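Local coordinates for protein UDP-4-amino-4,6-dideoxy-N-acetyl-beta-L-altrosamine transaminase (Helicobacter pylori, PDB 2FNU) that catalyses the pyridoxal-phosphate-dependent transamination of a UDP-linked 4-keto sugar, the second step in making the pseudaminic acid that modifies flagellin, at residues T97-G107 with F329-F340; L11-V22 with I234-K245. All blocks are in the same frame, centred on the assembly; numbering follows the deposited sequence.

Interaction 1: residues T97-G107 with F329-F340; sequences TPVFAGIKNDG and FNTAPLKSAEDF
Phe329, just past the end of helix 323-328, reaches the start of strand 97-100, an outermost strand of the seven-stranded mixed sheet characteristic of fold type I PLP enzymes; the contact joins this edge strand to the loop leading into helix 335-343 and to the helix itself. The Phe329 ring meets Thr97 and Pro98 obliquely: CE2 lies 3.6 Å from Thr97 CG2, and CZ lies 3.9 Å from Pro98 CD. Leu92 of helix 86-93 touches both Pro98 and Phe329, making a small apolar cluster beside the sheet edge. Thr331 brings its methyl CG2 obliquely toward the Phe100 ring, a loose approach of 4.4 Å to CD1. Leu334, at the N-cap position, puts CD1 against the backbone of 100-101, 3.5 Å from Ala101 O and 4.1 Å from Phe100 CB. Ser336, in the first turn, supplies the one polar link. Its hydroxyl, held between backbone N and carbonyl carbon (chi1 59°), accepts from Ile103 N at 3.0 Å between N and OG, nearly straight at 167°. At Phe340 the type I turn from Lys104 to Gly107 lies against the ring, with only Gly107 CA over its face, a CH-pi contact 3.8 Å from the centroid; Asn105 O is at the ring edge. Ile103 CD1 packs on Phe340 CB, and Tyr130 meets the same ring edge-to-face. Apolar contacts therefore dominate, one hydroxyl bond probably helps set how the loop sits against the helix start, and Ala101 O is buried against a methyl group with no polar partner in the model.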
loop_
_atom_site.group_PDB
_atom_site.type_symbol
_atom_site.label_atom_id
_atom_site.label_comp_id
_atom_site.label_asym_id
_atom_site.label_seq_id
_atom_site.Cartn_x
_atom_site.Cartn_y
_atom_site.Cartn_z
ATOM N N THR B 97 -0.436 21.211 -9.680
ATOM C CA THR B 97 -0.359 21.196 -11.143
ATOM C C THR B 97 1.094 20.974 -11.548
ATOM O O THR B 97 1.954 21.765 -11.166
ATOM C CB THR B 97 -0.837 22.546 -11.701
ATOM O OG1 THR B 97 -2.240 22.680 -11.458
ATOM C CG2 THR B 97 -0.574 22.658 -13.206
ATOM N N PRO B 98 1.384 19.880 -12.281
ATOM C CA PRO B 98 2.741 19.662 -12.801
ATOM C C PRO B 98 3.041 20.645 -13.914
ATOM O O PRO B 98 2.192 20.883 -14.772
ATOM C CB PRO B 98 2.703 18.236 -13.357
ATOM C CG PRO B 98 1.256 17.983 -13.661
ATOM C CD PRO B 98 0.456 18.791 -12.648
ATOM N N VAL B 99 4.262 21.179 -13.906
ATOM C CA VAL B 99 4.739 22.025 -14.984
ATOM C C VAL B 99 5.928 21.314 -15.601
ATOM O O VAL B 99 6.950 21.151 -14.952
ATOM C CB VAL B 99 5.115 23.419 -14.445
ATOM C CG1 VAL B 99 5.643 24.310 -15.561
ATOM C CG2 VAL B 99 3.892 24.056 -13.788
ATOM N N PHE B 100 5.780 20.836 -16.833
ATOM C CA PHE B 100 6.793 19.950 -17.419
ATOM C C PHE B 100 7.955 20.707 -18.065
ATOM O O PHE B 100 7.742 21.562 -18.922
ATOM C CB PHE B 100 6.145 18.989 -18.433
ATOM C CG PHE B 100 5.185 18.023 -17.792
ATOM C CD1 PHE B 100 3.814 18.149 -17.968
ATOM C CD2 PHE B 100 5.666 17.016 -16.960
ATOM C CE1 PHE B 100 2.928 17.246 -17.331
ATOM C CE2 PHE B 100 4.788 16.105 -16.333
ATOM C CZ PHE B 100 3.422 16.225 -16.528
ATOM N N ALA B 101 9.177 20.383 -17.625
ATOM C CA ALA B 101 10.398 20.985 -18.148
ATOM C C ALA B 101 10.969 20.165 -19.288
ATOM O O ALA B 101 10.681 18.973 -19.414
ATOM C CB ALA B 101 11.447 21.082 -17.037
ATOM N N GLY B 102 11.814 20.794 -20.093
ATOM C CA GLY B 102 12.594 20.044 -21.066
ATOM C C GLY B 102 13.578 19.096 -20.400
ATOM O O GLY B 102 13.902 19.227 -19.205
ATOM N N ILE B 103 14.062 18.135 -21.177
ATOM C CA ILE B 103 15.041 17.172 -20.699
ATOM C C ILE B 103 16.299 17.212 -21.572
ATOM O O ILE B 103 16.338 17.871 -22.615
ATOM C CB ILE B 103 14.475 15.736 -20.653
ATOM C CG1 ILE B 103 14.072 15.263 -22.055
ATOM C CG2 ILE B 103 13.288 15.625 -19.668
ATOM C CD1 ILE B 103 14.351 13.781 -22.261
ATOM N N LYS B 104 17.322 16.482 -21.134
ATOM C CA LYS B 104 18.577 16.398 -21.862
ATOM C C LYS B 104 18.720 15.088 -22.610
ATOM O O LYS B 104 17.873 14.195 -22.498
ATOM C CB LYS B 104 19.721 16.526 -20.866
ATOM C CG LYS B 104 19.705 17.850 -20.076
ATOM C CD LYS B 104 20.854 17.952 -19.081
ATOM C CE LYS B 104 20.757 16.901 -17.969
ATOM N NZ LYS B 104 21.839 17.137 -16.946
ATOM N N ASN B 105 19.821 14.961 -23.352
ATOM C CA ASN B 105 20.062 13.756 -24.128
ATOM C C ASN B 105 20.148 12.483 -23.290
ATOM O O ASN B 105 19.939 11.393 -23.811
ATOM C CB ASN B 105 21.335 13.921 -24.956
ATOM C CG ASN B 105 21.193 14.980 -26.031
ATOM O OD1 ASN B 105 20.238 14.967 -26.817
ATOM N ND2 ASN B 105 22.148 15.906 -26.075
ATOM N N ASP B 106 20.447 12.627 -22.003
ATOM C CA ASP B 106 20.575 11.459 -21.122
ATOM C C ASP B 106 19.270 11.111 -20.426
ATOM O O ASP B 106 19.240 10.232 -19.567
ATOM C CB ASP B 106 21.716 11.655 -20.108
ATOM C CG ASP B 106 21.501 12.850 -19.186
ATOM O OD1 ASP B 106 20.397 13.449 -19.174
ATOM O OD2 ASP B 106 22.440 13.189 -18.432
ATOM N N GLY B 107 18.185 11.787 -20.810
ATOM C CA GLY B 107 16.875 11.522 -20.217
ATOM C C GLY B 107 16.545 12.328 -18.980
ATOM O O GLY B 107 15.381 12.348 -18.560
ATOM N N PHE B 329 -4.944 19.779 -18.960
ATOM C CA PHE B 329 -3.975 20.836 -19.263
ATOM C C PHE B 329 -3.821 21.035 -20.769
ATOM O O PHE B 329 -4.190 20.162 -21.550
ATOM C CB PHE B 329 -2.617 20.485 -18.619
ATOM C CG PHE B 329 -2.714 20.089 -17.158
ATOM C CD1 PHE B 329 -2.505 18.771 -16.759
ATOM C CD2 PHE B 329 -3.027 21.030 -16.184
ATOM C CE1 PHE B 329 -2.596 18.396 -15.406
ATOM C CE2 PHE B 329 -3.124 20.670 -14.840
ATOM C CZ PHE B 329 -2.914 19.355 -14.445
ATOM N N ASN B 330 -3.283 22.179 -21.180
ATOM C CA ASN B 330 -2.969 22.397 -22.594
ATOM C C ASN B 330 -1.461 22.440 -22.733
ATOM O O ASN B 330 -0.852 23.517 -22.723
ATOM C CB ASN B 330 -3.604 23.696 -23.120
ATOM N N THR B 331 -0.855 21.260 -22.830
ATOM C CA THR B 331 0.599 21.168 -22.834
ATOM C C THR B 331 1.113 21.063 -24.249
ATOM O O THR B 331 0.843 20.075 -24.939
ATOM C CB THR B 331 1.096 19.936 -22.057
ATOM O OG1 THR B 331 0.308 19.772 -20.873
ATOM C CG2 THR B 331 2.566 20.108 -21.677
ATOM N N ALA B 332 1.853 22.076 -24.676
ATOM C CA ALA B 332 2.552 21.987 -25.947
ATOM C C ALA B 332 3.592 20.858 -25.821
ATOM O O ALA B 332 4.303 20.788 -24.815
ATOM C CB ALA B 332 3.229 23.302 -26.265
ATOM N N PRO B 333 3.673 19.967 -26.822
ATOM C CA PRO B 333 4.735 18.957 -26.749
ATOM C C PRO B 333 6.119 19.587 -26.642
ATOM O O PRO B 333 6.367 20.667 -27.195
ATOM C CB PRO B 333 4.591 18.189 -28.069
ATOM C CG PRO B 333 3.122 18.384 -28.445
ATOM C CD PRO B 333 2.827 19.797 -28.018
ATOM N N LEU B 334 7.011 18.914 -25.921
ATOM C CA LEU B 334 8.386 19.358 -25.765
ATOM C C LEU B 334 9.279 18.530 -26.672
ATOM O O LEU B 334 9.362 17.299 -26.523
ATOM C CB LEU B 334 8.829 19.165 -24.317
ATOM C CG LEU B 334 8.020 19.970 -23.291
ATOM C CD1 LEU B 334 8.264 19.412 -21.903
ATOM C CD2 LEU B 334 8.415 21.448 -23.356
ATOM N N LYS B 335 9.966 19.191 -27.608
ATOM C CA LYS B 335 10.786 18.474 -28.578
ATOM C C LYS B 335 11.778 17.528 -27.902
ATOM O O LYS B 335 11.970 16.397 -28.358
ATOM C CB LYS B 335 11.533 19.457 -29.497
ATOM C CG LYS B 335 12.502 18.786 -30.462
ATOM C CD LYS B 335 13.220 19.808 -31.368
ATOM C CE LYS B 335 14.312 19.139 -32.206
ATOM N NZ LYS B 335 13.823 17.953 -32.960
ATOM N N SER B 336 12.400 17.988 -26.820
ATOM C CA SER B 336 13.394 17.153 -26.137
ATOM C C SER B 336 12.790 15.859 -25.618
ATOM O O SER B 336 13.429 14.804 -25.686
ATOM C CB SER B 336 14.078 17.933 -25.013
ATOM O OG SER B 336 13.141 18.394 -24.046
ATOM N N ALA B 337 11.564 15.936 -25.111
ATOM C CA ALA B 337 10.892 14.744 -24.557
ATOM C C ALA B 337 10.409 13.813 -25.670
ATOM O O ALA B 337 10.554 12.586 -25.597
ATOM C CB ALA B 337 9.720 15.154 -23.668
ATOM N N GLU B 338 9.801 14.406 -26.706
ATOM C CA GLU B 338 9.308 13.629 -27.850
ATOM C C GLU B 338 10.441 12.878 -28.550
ATOM O O GLU B 338 10.316 11.674 -28.836
ATOM C CB GLU B 338 8.595 14.538 -28.867
ATOM C CG GLU B 338 7.384 15.288 -28.305
ATOM C CD GLU B 338 6.211 14.375 -27.962
ATOM O OE1 GLU B 338 5.870 13.500 -28.785
ATOM O OE2 GLU B 338 5.617 14.543 -26.874
ATOM N N ASP B 339 11.539 13.585 -28.822
ATOM C CA ASP B 339 12.692 12.960 -29.489
ATOM C C ASP B 339 13.276 11.848 -28.622
ATOM O O ASP B 339 13.597 10.777 -29.138
ATOM C CB ASP B 339 13.804 13.972 -29.818
ATOM C CG ASP B 339 13.423 14.956 -30.933
ATOM O OD1 ASP B 339 12.411 14.756 -31.636
ATOM O OD2 ASP B 339 14.153 15.951 -31.069
ATOM N N PHE B 340 13.401 12.096 -27.309
ATOM C CA PHE B 340 13.947 11.069 -26.425
ATOM C C PHE B 340 13.063 9.815 -26.419
ATOM O O PHE B 340 13.543 8.686 -26.555
ATOM C CB PHE B 340 14.101 11.609 -24.997
ATOM C CG PHE B 340 14.793 10.645 -24.078
ATOM C CD1 PHE B 340 16.175 10.642 -23.971
ATOM C CD2 PHE B 340 14.054 9.722 -23.329
ATOM C CE1 PHE B 340 16.811 9.714 -23.122
ATOM C CE2 PHE B 340 14.677 8.808 -22.484
ATOM C CZ PHE B 340 16.058 8.807 -22.385
#

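Interaction 2: residues L11-V22 with I234-K245; sequences LDKEDKKAVLEV and IQSALGLSQLKK
Asp15 and Lys245 anchor one end of a nearly antiparallel helix pair, 13-22 against 234-244, whose axes approach to 8.2 Å at 152° between their directions. The helix 13-22 begins with a capping box: Asp15 N donates to Asp12 OD2, and Asp12 N returns a bond to Asp15 OD2. The buried Asp15 carboxylate is thus shared between its own helix start and the partner helix. Its OD1 accepts from Ser241 OG at 2.6 Å, on the anti side, and from Lys245 NZ at 2.8 Å, which comes from above the carboxylate plane. Its OD2 takes Gln242 NE2 at 2.9 Å, from the face opposite Asp12 N. Four donors on two oxygens fix the rotation of the group, and they would probably stabilise its negative charge. Gln242 has its second torsion bent (chi2 -99°), which turns the amide across the carboxylate; its OE1 accepts from Thr186 N, and NE2 also donates to Cys10 O. Lys245 NZ forms a salt bridge with Asp12 as well, through weaker bonds, and donates to a water that in turn donates to Ser241 O and Glu14 OE1. Leu238 joins this polar end to an otherwise apolar interface: its CD1 packs against Asp15 CB and Leu11 CG, and its CB lies beside Val19 CG2. Ala18 and Ala237 allow a close backbone approach, and Val19 CG1 meets Ile234 CG2 at 3.7 Å. Leu23 of the second subunit packs on Leu11 and Val19, which places the pair at the dimer interface. At the other end Val22 divides its branches: CG1 lies 3.8 Å from Ile234 CG1, and CG2 is 3.5 Å from Ala237 CB.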
loop_
_atom_site.group_PDB
_atom_site.type_symbol
_atom_site.label_atom_id
_atom_site.label_comp_id
_atom_site.label_asym_id
_atom_site.label_seq_id
_atom_site.Cartn_x
_atom_site.Cartn_y
_atom_site.Cartn_z
ATOM N N LEU B 11 16.915 -12.818 -6.257
ATOM C CA LEU B 11 16.986 -13.327 -4.879
ATOM C C LEU B 11 17.946 -14.494 -4.787
ATOM O O LEU B 11 18.050 -15.272 -5.729
ATOM C CB LEU B 11 15.595 -13.785 -4.409
ATOM C CG LEU B 11 14.708 -12.730 -3.737
ATOM C CD1 LEU B 11 14.620 -11.465 -4.549
ATOM C CD2 LEU B 11 13.320 -13.287 -3.452
ATOM N N ASP B 12 18.620 -14.619 -3.646
ATOM C CA ASP B 12 19.513 -15.758 -3.399
ATOM C C ASP B 12 19.084 -16.501 -2.133
ATOM O O ASP B 12 18.061 -16.183 -1.532
ATOM C CB ASP B 12 20.986 -15.312 -3.325
ATOM C CG ASP B 12 21.276 -14.368 -2.158
ATOM O OD1 ASP B 12 22.374 -13.764 -2.149
ATOM O OD2 ASP B 12 20.433 -14.210 -1.248
ATOM N N LYS B 13 19.869 -17.492 -1.719
ATOM C CA LYS B 13 19.461 -18.316 -0.567
ATOM C C LYS B 13 19.358 -17.550 0.749
ATOM O O LYS B 13 18.535 -17.893 1.606
ATOM C CB LYS B 13 20.354 -19.568 -0.429
ATOM C CG LYS B 13 21.839 -19.304 -0.206
ATOM C CD LYS B 13 22.213 -19.302 1.280
ATOM C CE LYS B 13 23.715 -19.132 1.489
ATOM N NZ LYS B 13 24.489 -20.282 0.938
ATOM N N GLU B 14 20.198 -16.533 0.935
ATOM C CA GLU B 14 20.155 -15.737 2.158
ATOM C C GLU B 14 18.841 -14.955 2.211
ATOM O O GLU B 14 18.233 -14.824 3.282
ATOM C CB GLU B 14 21.352 -14.780 2.244
ATOM C CG GLU B 14 22.683 -15.443 2.603
ATOM C CD GLU B 14 23.787 -14.420 2.877
ATOM O OE1 GLU B 14 23.464 -13.222 3.086
ATOM O OE2 GLU B 14 24.980 -14.815 2.886
ATOM N N ASP B 15 18.412 -14.438 1.054
ATOM C CA ASP B 15 17.144 -13.707 0.978
ATOM C C ASP B 15 15.987 -14.631 1.373
ATOM O O ASP B 15 15.098 -14.250 2.146
ATOM C CB ASP B 15 16.888 -13.179 -0.435
ATOM C CG ASP B 15 17.928 -12.171 -0.897
ATOM O OD1 ASP B 15 18.495 -11.423 -0.064
ATOM O OD2 ASP B 15 18.181 -12.138 -2.123
ATOM N N LYS B 16 15.997 -15.841 0.818
ATOM C CA LYS B 16 14.921 -16.806 1.079
ATOM C C LYS B 16 14.904 -17.247 2.539
ATOM O O LYS B 16 13.830 -17.343 3.149
ATOM C CB LYS B 16 15.025 -17.991 0.105
ATOM C CG LYS B 16 14.976 -17.516 -1.345
ATOM C CD LYS B 16 15.290 -18.624 -2.356
ATOM C CE LYS B 16 15.374 -18.070 -3.769
ATOM N NZ LYS B 16 15.745 -19.113 -4.763
ATOM N N LYS B 17 16.083 -17.480 3.113
ATOM C CA LYS B 17 16.221 -17.757 4.552
ATOM C C LYS B 17 15.647 -16.635 5.413
ATOM O O LYS B 17 14.957 -16.883 6.412
ATOM C CB LYS B 17 17.694 -17.964 4.926
ATOM C CG LYS B 17 17.931 -18.349 6.379
ATOM C CD LYS B 17 19.405 -18.708 6.603
ATOM C CE LYS B 17 19.654 -19.216 8.017
ATOM N NZ LYS B 17 19.289 -20.655 8.158
ATOM N N ALA B 18 15.956 -15.393 5.034
ATOM C CA ALA B 18 15.495 -14.230 5.793
ATOM C C ALA B 18 13.972 -14.175 5.835
ATOM O O ALA B 18 13.397 -13.914 6.878
ATOM C CB ALA B 18 16.063 -12.945 5.194
ATOM N N VAL B 19 13.332 -14.406 4.691
ATOM C CA VAL B 19 11.866 -14.409 4.622
ATOM C C VAL B 19 11.301 -15.538 5.497
ATOM O O VAL B 19 10.369 -15.343 6.276
ATOM C CB VAL B 19 11.379 -14.528 3.164
ATOM C CG1 VAL B 19 9.890 -14.874 3.108
ATOM C CG2 VAL B 19 11.677 -13.226 2.380
ATOM N N LEU B 20 11.886 -16.726 5.389
ATOM C CA LEU B 20 11.345 -17.866 6.132
ATOM C C LEU B 20 11.436 -17.692 7.649
ATOM O O LEU B 20 10.510 -18.086 8.379
ATOM C CB LEU B 20 11.949 -19.183 5.619
ATOM C CG LEU B 20 11.612 -19.443 4.127
ATOM C CD1 LEU B 20 12.525 -20.514 3.515
ATOM C CD2 LEU B 20 10.125 -19.780 3.845
ATOM N N GLU B 21 12.506 -17.065 8.137
ATOM C CA GLU B 21 12.610 -16.724 9.555
ATOM C C GLU B 21 11.417 -15.886 10.015
ATOM O O GLU B 21 10.895 -16.103 11.108
ATOM C CB GLU B 21 13.910 -15.974 9.867
ATOM C CG GLU B 21 15.163 -16.825 9.763
ATOM C CD GLU B 21 16.452 -16.010 9.847
ATOM O OE1 GLU B 21 17.538 -16.634 9.945
ATOM O OE2 GLU B 21 16.391 -14.755 9.811
ATOM N N VAL B 22 10.992 -14.918 9.194
ATOM C CA VAL B 22 9.855 -14.089 9.568
ATOM C C VAL B 22 8.586 -14.923 9.675
ATOM O O VAL B 22 7.798 -14.734 10.591
ATOM C CB VAL B 22 9.612 -12.945 8.559
ATOM C CG1 VAL B 22 8.357 -12.160 8.956
ATOM C CG2 VAL B 22 10.811 -12.050 8.516
ATOM N N ILE B 234 7.841 -9.388 6.432
ATOM C CA ILE B 234 8.321 -10.337 5.428
ATOM C C ILE B 234 9.125 -9.548 4.388
ATOM O O ILE B 234 10.264 -9.887 4.075
ATOM C CB ILE B 234 7.155 -11.069 4.750
ATOM C CG1 ILE B 234 6.348 -11.889 5.780
ATOM C CG2 ILE B 234 7.669 -11.981 3.636
ATOM C CD1 ILE B 234 5.015 -12.409 5.212
ATOM N N GLN B 235 8.550 -8.448 3.907
ATOM C CA GLN B 235 9.201 -7.648 2.875
ATOM C C GLN B 235 10.395 -6.902 3.439
ATOM O O GLN B 235 11.371 -6.686 2.731
ATOM C CB GLN B 235 8.248 -6.598 2.348
ATOM C CG GLN B 235 7.018 -7.098 1.704
ATOM C CD GLN B 235 6.056 -5.944 1.455
ATOM O OE1 GLN B 235 5.829 -5.564 0.310
ATOM N NE2 GLN B 235 5.515 -5.353 2.539
ATOM N N SER B 236 10.313 -6.473 4.699
ATOM C CA SER B 236 11.442 -5.771 5.329
ATOM C C SER B 236 12.652 -6.692 5.486
ATOM O O SER B 236 13.804 -6.267 5.335
ATOM C CB SER B 236 11.026 -5.221 6.692
ATOM O OG SER B 236 10.039 -4.215 6.536
ATOM N N ALA B 237 12.403 -7.961 5.796
ATOM C CA ALA B 237 13.498 -8.934 5.887
ATOM C C ALA B 237 14.152 -9.116 4.524
ATOM O O ALA B 237 15.382 -9.184 4.410
ATOM C CB ALA B 237 12.948 -10.282 6.373
ATOM N N LEU B 238 13.324 -9.213 3.482
ATOM C CA LEU B 238 13.830 -9.277 2.130
ATOM C C LEU B 238 14.661 -8.037 1.796
ATOM O O LEU B 238 15.764 -8.136 1.249
ATOM C CB LEU B 238 12.658 -9.460 1.165
ATOM C CG LEU B 238 12.992 -9.643 -0.301
ATOM C CD1 LEU B 238 14.133 -10.663 -0.488
ATOM C CD2 LEU B 238 11.719 -10.054 -1.079
ATOM N N GLY B 239 14.137 -6.865 2.133
ATOM C CA GLY B 239 14.874 -5.617 1.857
ATOM C C GLY B 239 16.226 -5.521 2.528
ATOM O O GLY B 239 17.210 -5.114 1.895
ATOM N N LEU B 240 16.270 -5.872 3.814
ATOM C CA LEU B 240 17.515 -5.866 4.592
ATOM C C LEU B 240 18.540 -6.788 3.950
ATOM O O LEU B 240 19.710 -6.422 3.797
ATOM C CB LEU B 240 17.265 -6.354 6.017
ATOM C CG LEU B 240 17.095 -5.418 7.198
ATOM C CD1 LEU B 240 16.730 -6.281 8.404
ATOM C CD2 LEU B 240 18.372 -4.641 7.458
ATOM N N SER B 241 18.094 -7.986 3.564
ATOM C CA SER B 241 18.998 -8.995 3.012
ATOM C C SER B 241 19.518 -8.567 1.646
ATOM O O SER B 241 20.713 -8.719 1.337
ATOM C CB SER B 241 18.278 -10.352 2.930
ATOM O OG SER B 241 19.167 -11.358 2.477
ATOM N N GLN B 242 18.632 -8.009 0.825
ATOM C CA GLN B 242 19.038 -7.472 -0.470
ATOM C C GLN B 242 19.989 -6.273 -0.323
ATOM O O GLN B 242 20.985 -6.155 -1.053
ATOM C CB GLN B 242 17.781 -7.052 -1.244
ATOM C CG GLN B 242 16.988 -8.242 -1.797
ATOM C CD GLN B 242 17.290 -8.476 -3.255
ATOM O OE1 GLN B 242 17.009 -7.619 -4.105
ATOM N NE2 GLN B 242 17.893 -9.636 -3.574
ATOM N N LEU B 243 19.693 -5.382 0.620
ATOM C CA LEU B 243 20.509 -4.175 0.811
ATOM C C LEU B 243 21.944 -4.538 1.182
ATOM O O LEU B 243 22.883 -3.860 0.756
ATOM C CB LEU B 243 19.896 -3.252 1.877
ATOM C CG LEU B 243 20.635 -1.939 2.104
ATOM C CD1 LEU B 243 20.653 -1.064 0.850
ATOM C CD2 LEU B 243 19.961 -1.207 3.246
ATOM N N LYS B 244 22.114 -5.613 1.951
ATOM C CA LYS B 244 23.462 -6.055 2.359
ATOM C C LYS B 244 24.347 -6.382 1.160
ATOM O O LYS B 244 25.582 -6.324 1.269
ATOM C CB LYS B 244 23.379 -7.276 3.278
ATOM C CG LYS B 244 23.012 -6.920 4.713
ATOM C CD LYS B 244 22.720 -8.156 5.559
ATOM C CE LYS B 244 22.392 -7.735 6.999
ATOM N NZ LYS B 244 21.593 -8.721 7.794
ATOM N N LYS B 245 23.729 -6.754 0.034
ATOM C CA LYS B 245 24.499 -7.029 -1.185
ATOM C C LYS B 245 24.222 -6.034 -2.306
ATOM O O LYS B 245 24.532 -6.313 -3.470
ATOM C CB LYS B 245 24.278 -8.471 -1.681
ATOM C CG LYS B 245 22.846 -8.833 -1.949
ATOM C CD LYS B 245 22.728 -10.211 -2.587
ATOM C CE LYS B 245 21.323 -10.742 -2.405
ATOM N NZ LYS B 245 21.107 -11.275 -1.015
HETATM O O HOH W 1 22.668 -10.593 1.464
#

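In the fold
Interactions 1 and 2 do not touch: their centres lie 39 Å apart, on opposite sides of the chain's centre, and their nearest atoms are about 23 Å from each other. Their segments alternate along the sequence. In interaction 1 the Phe340 side chain is about 6 Å from that of the substrate-binding His315. In interaction 2 Gln242 is about 8 Å, side chain to side chain, from Lys183 of that same pocket, the lysine that carries the cofactor in the resting enzyme but is not joined to it here. Val22 comes about 4 Å from Leu28 of a second UDP-sugar pocket, consistent with active sites shared across the dimer. Only interaction 2 reaches the second subunit.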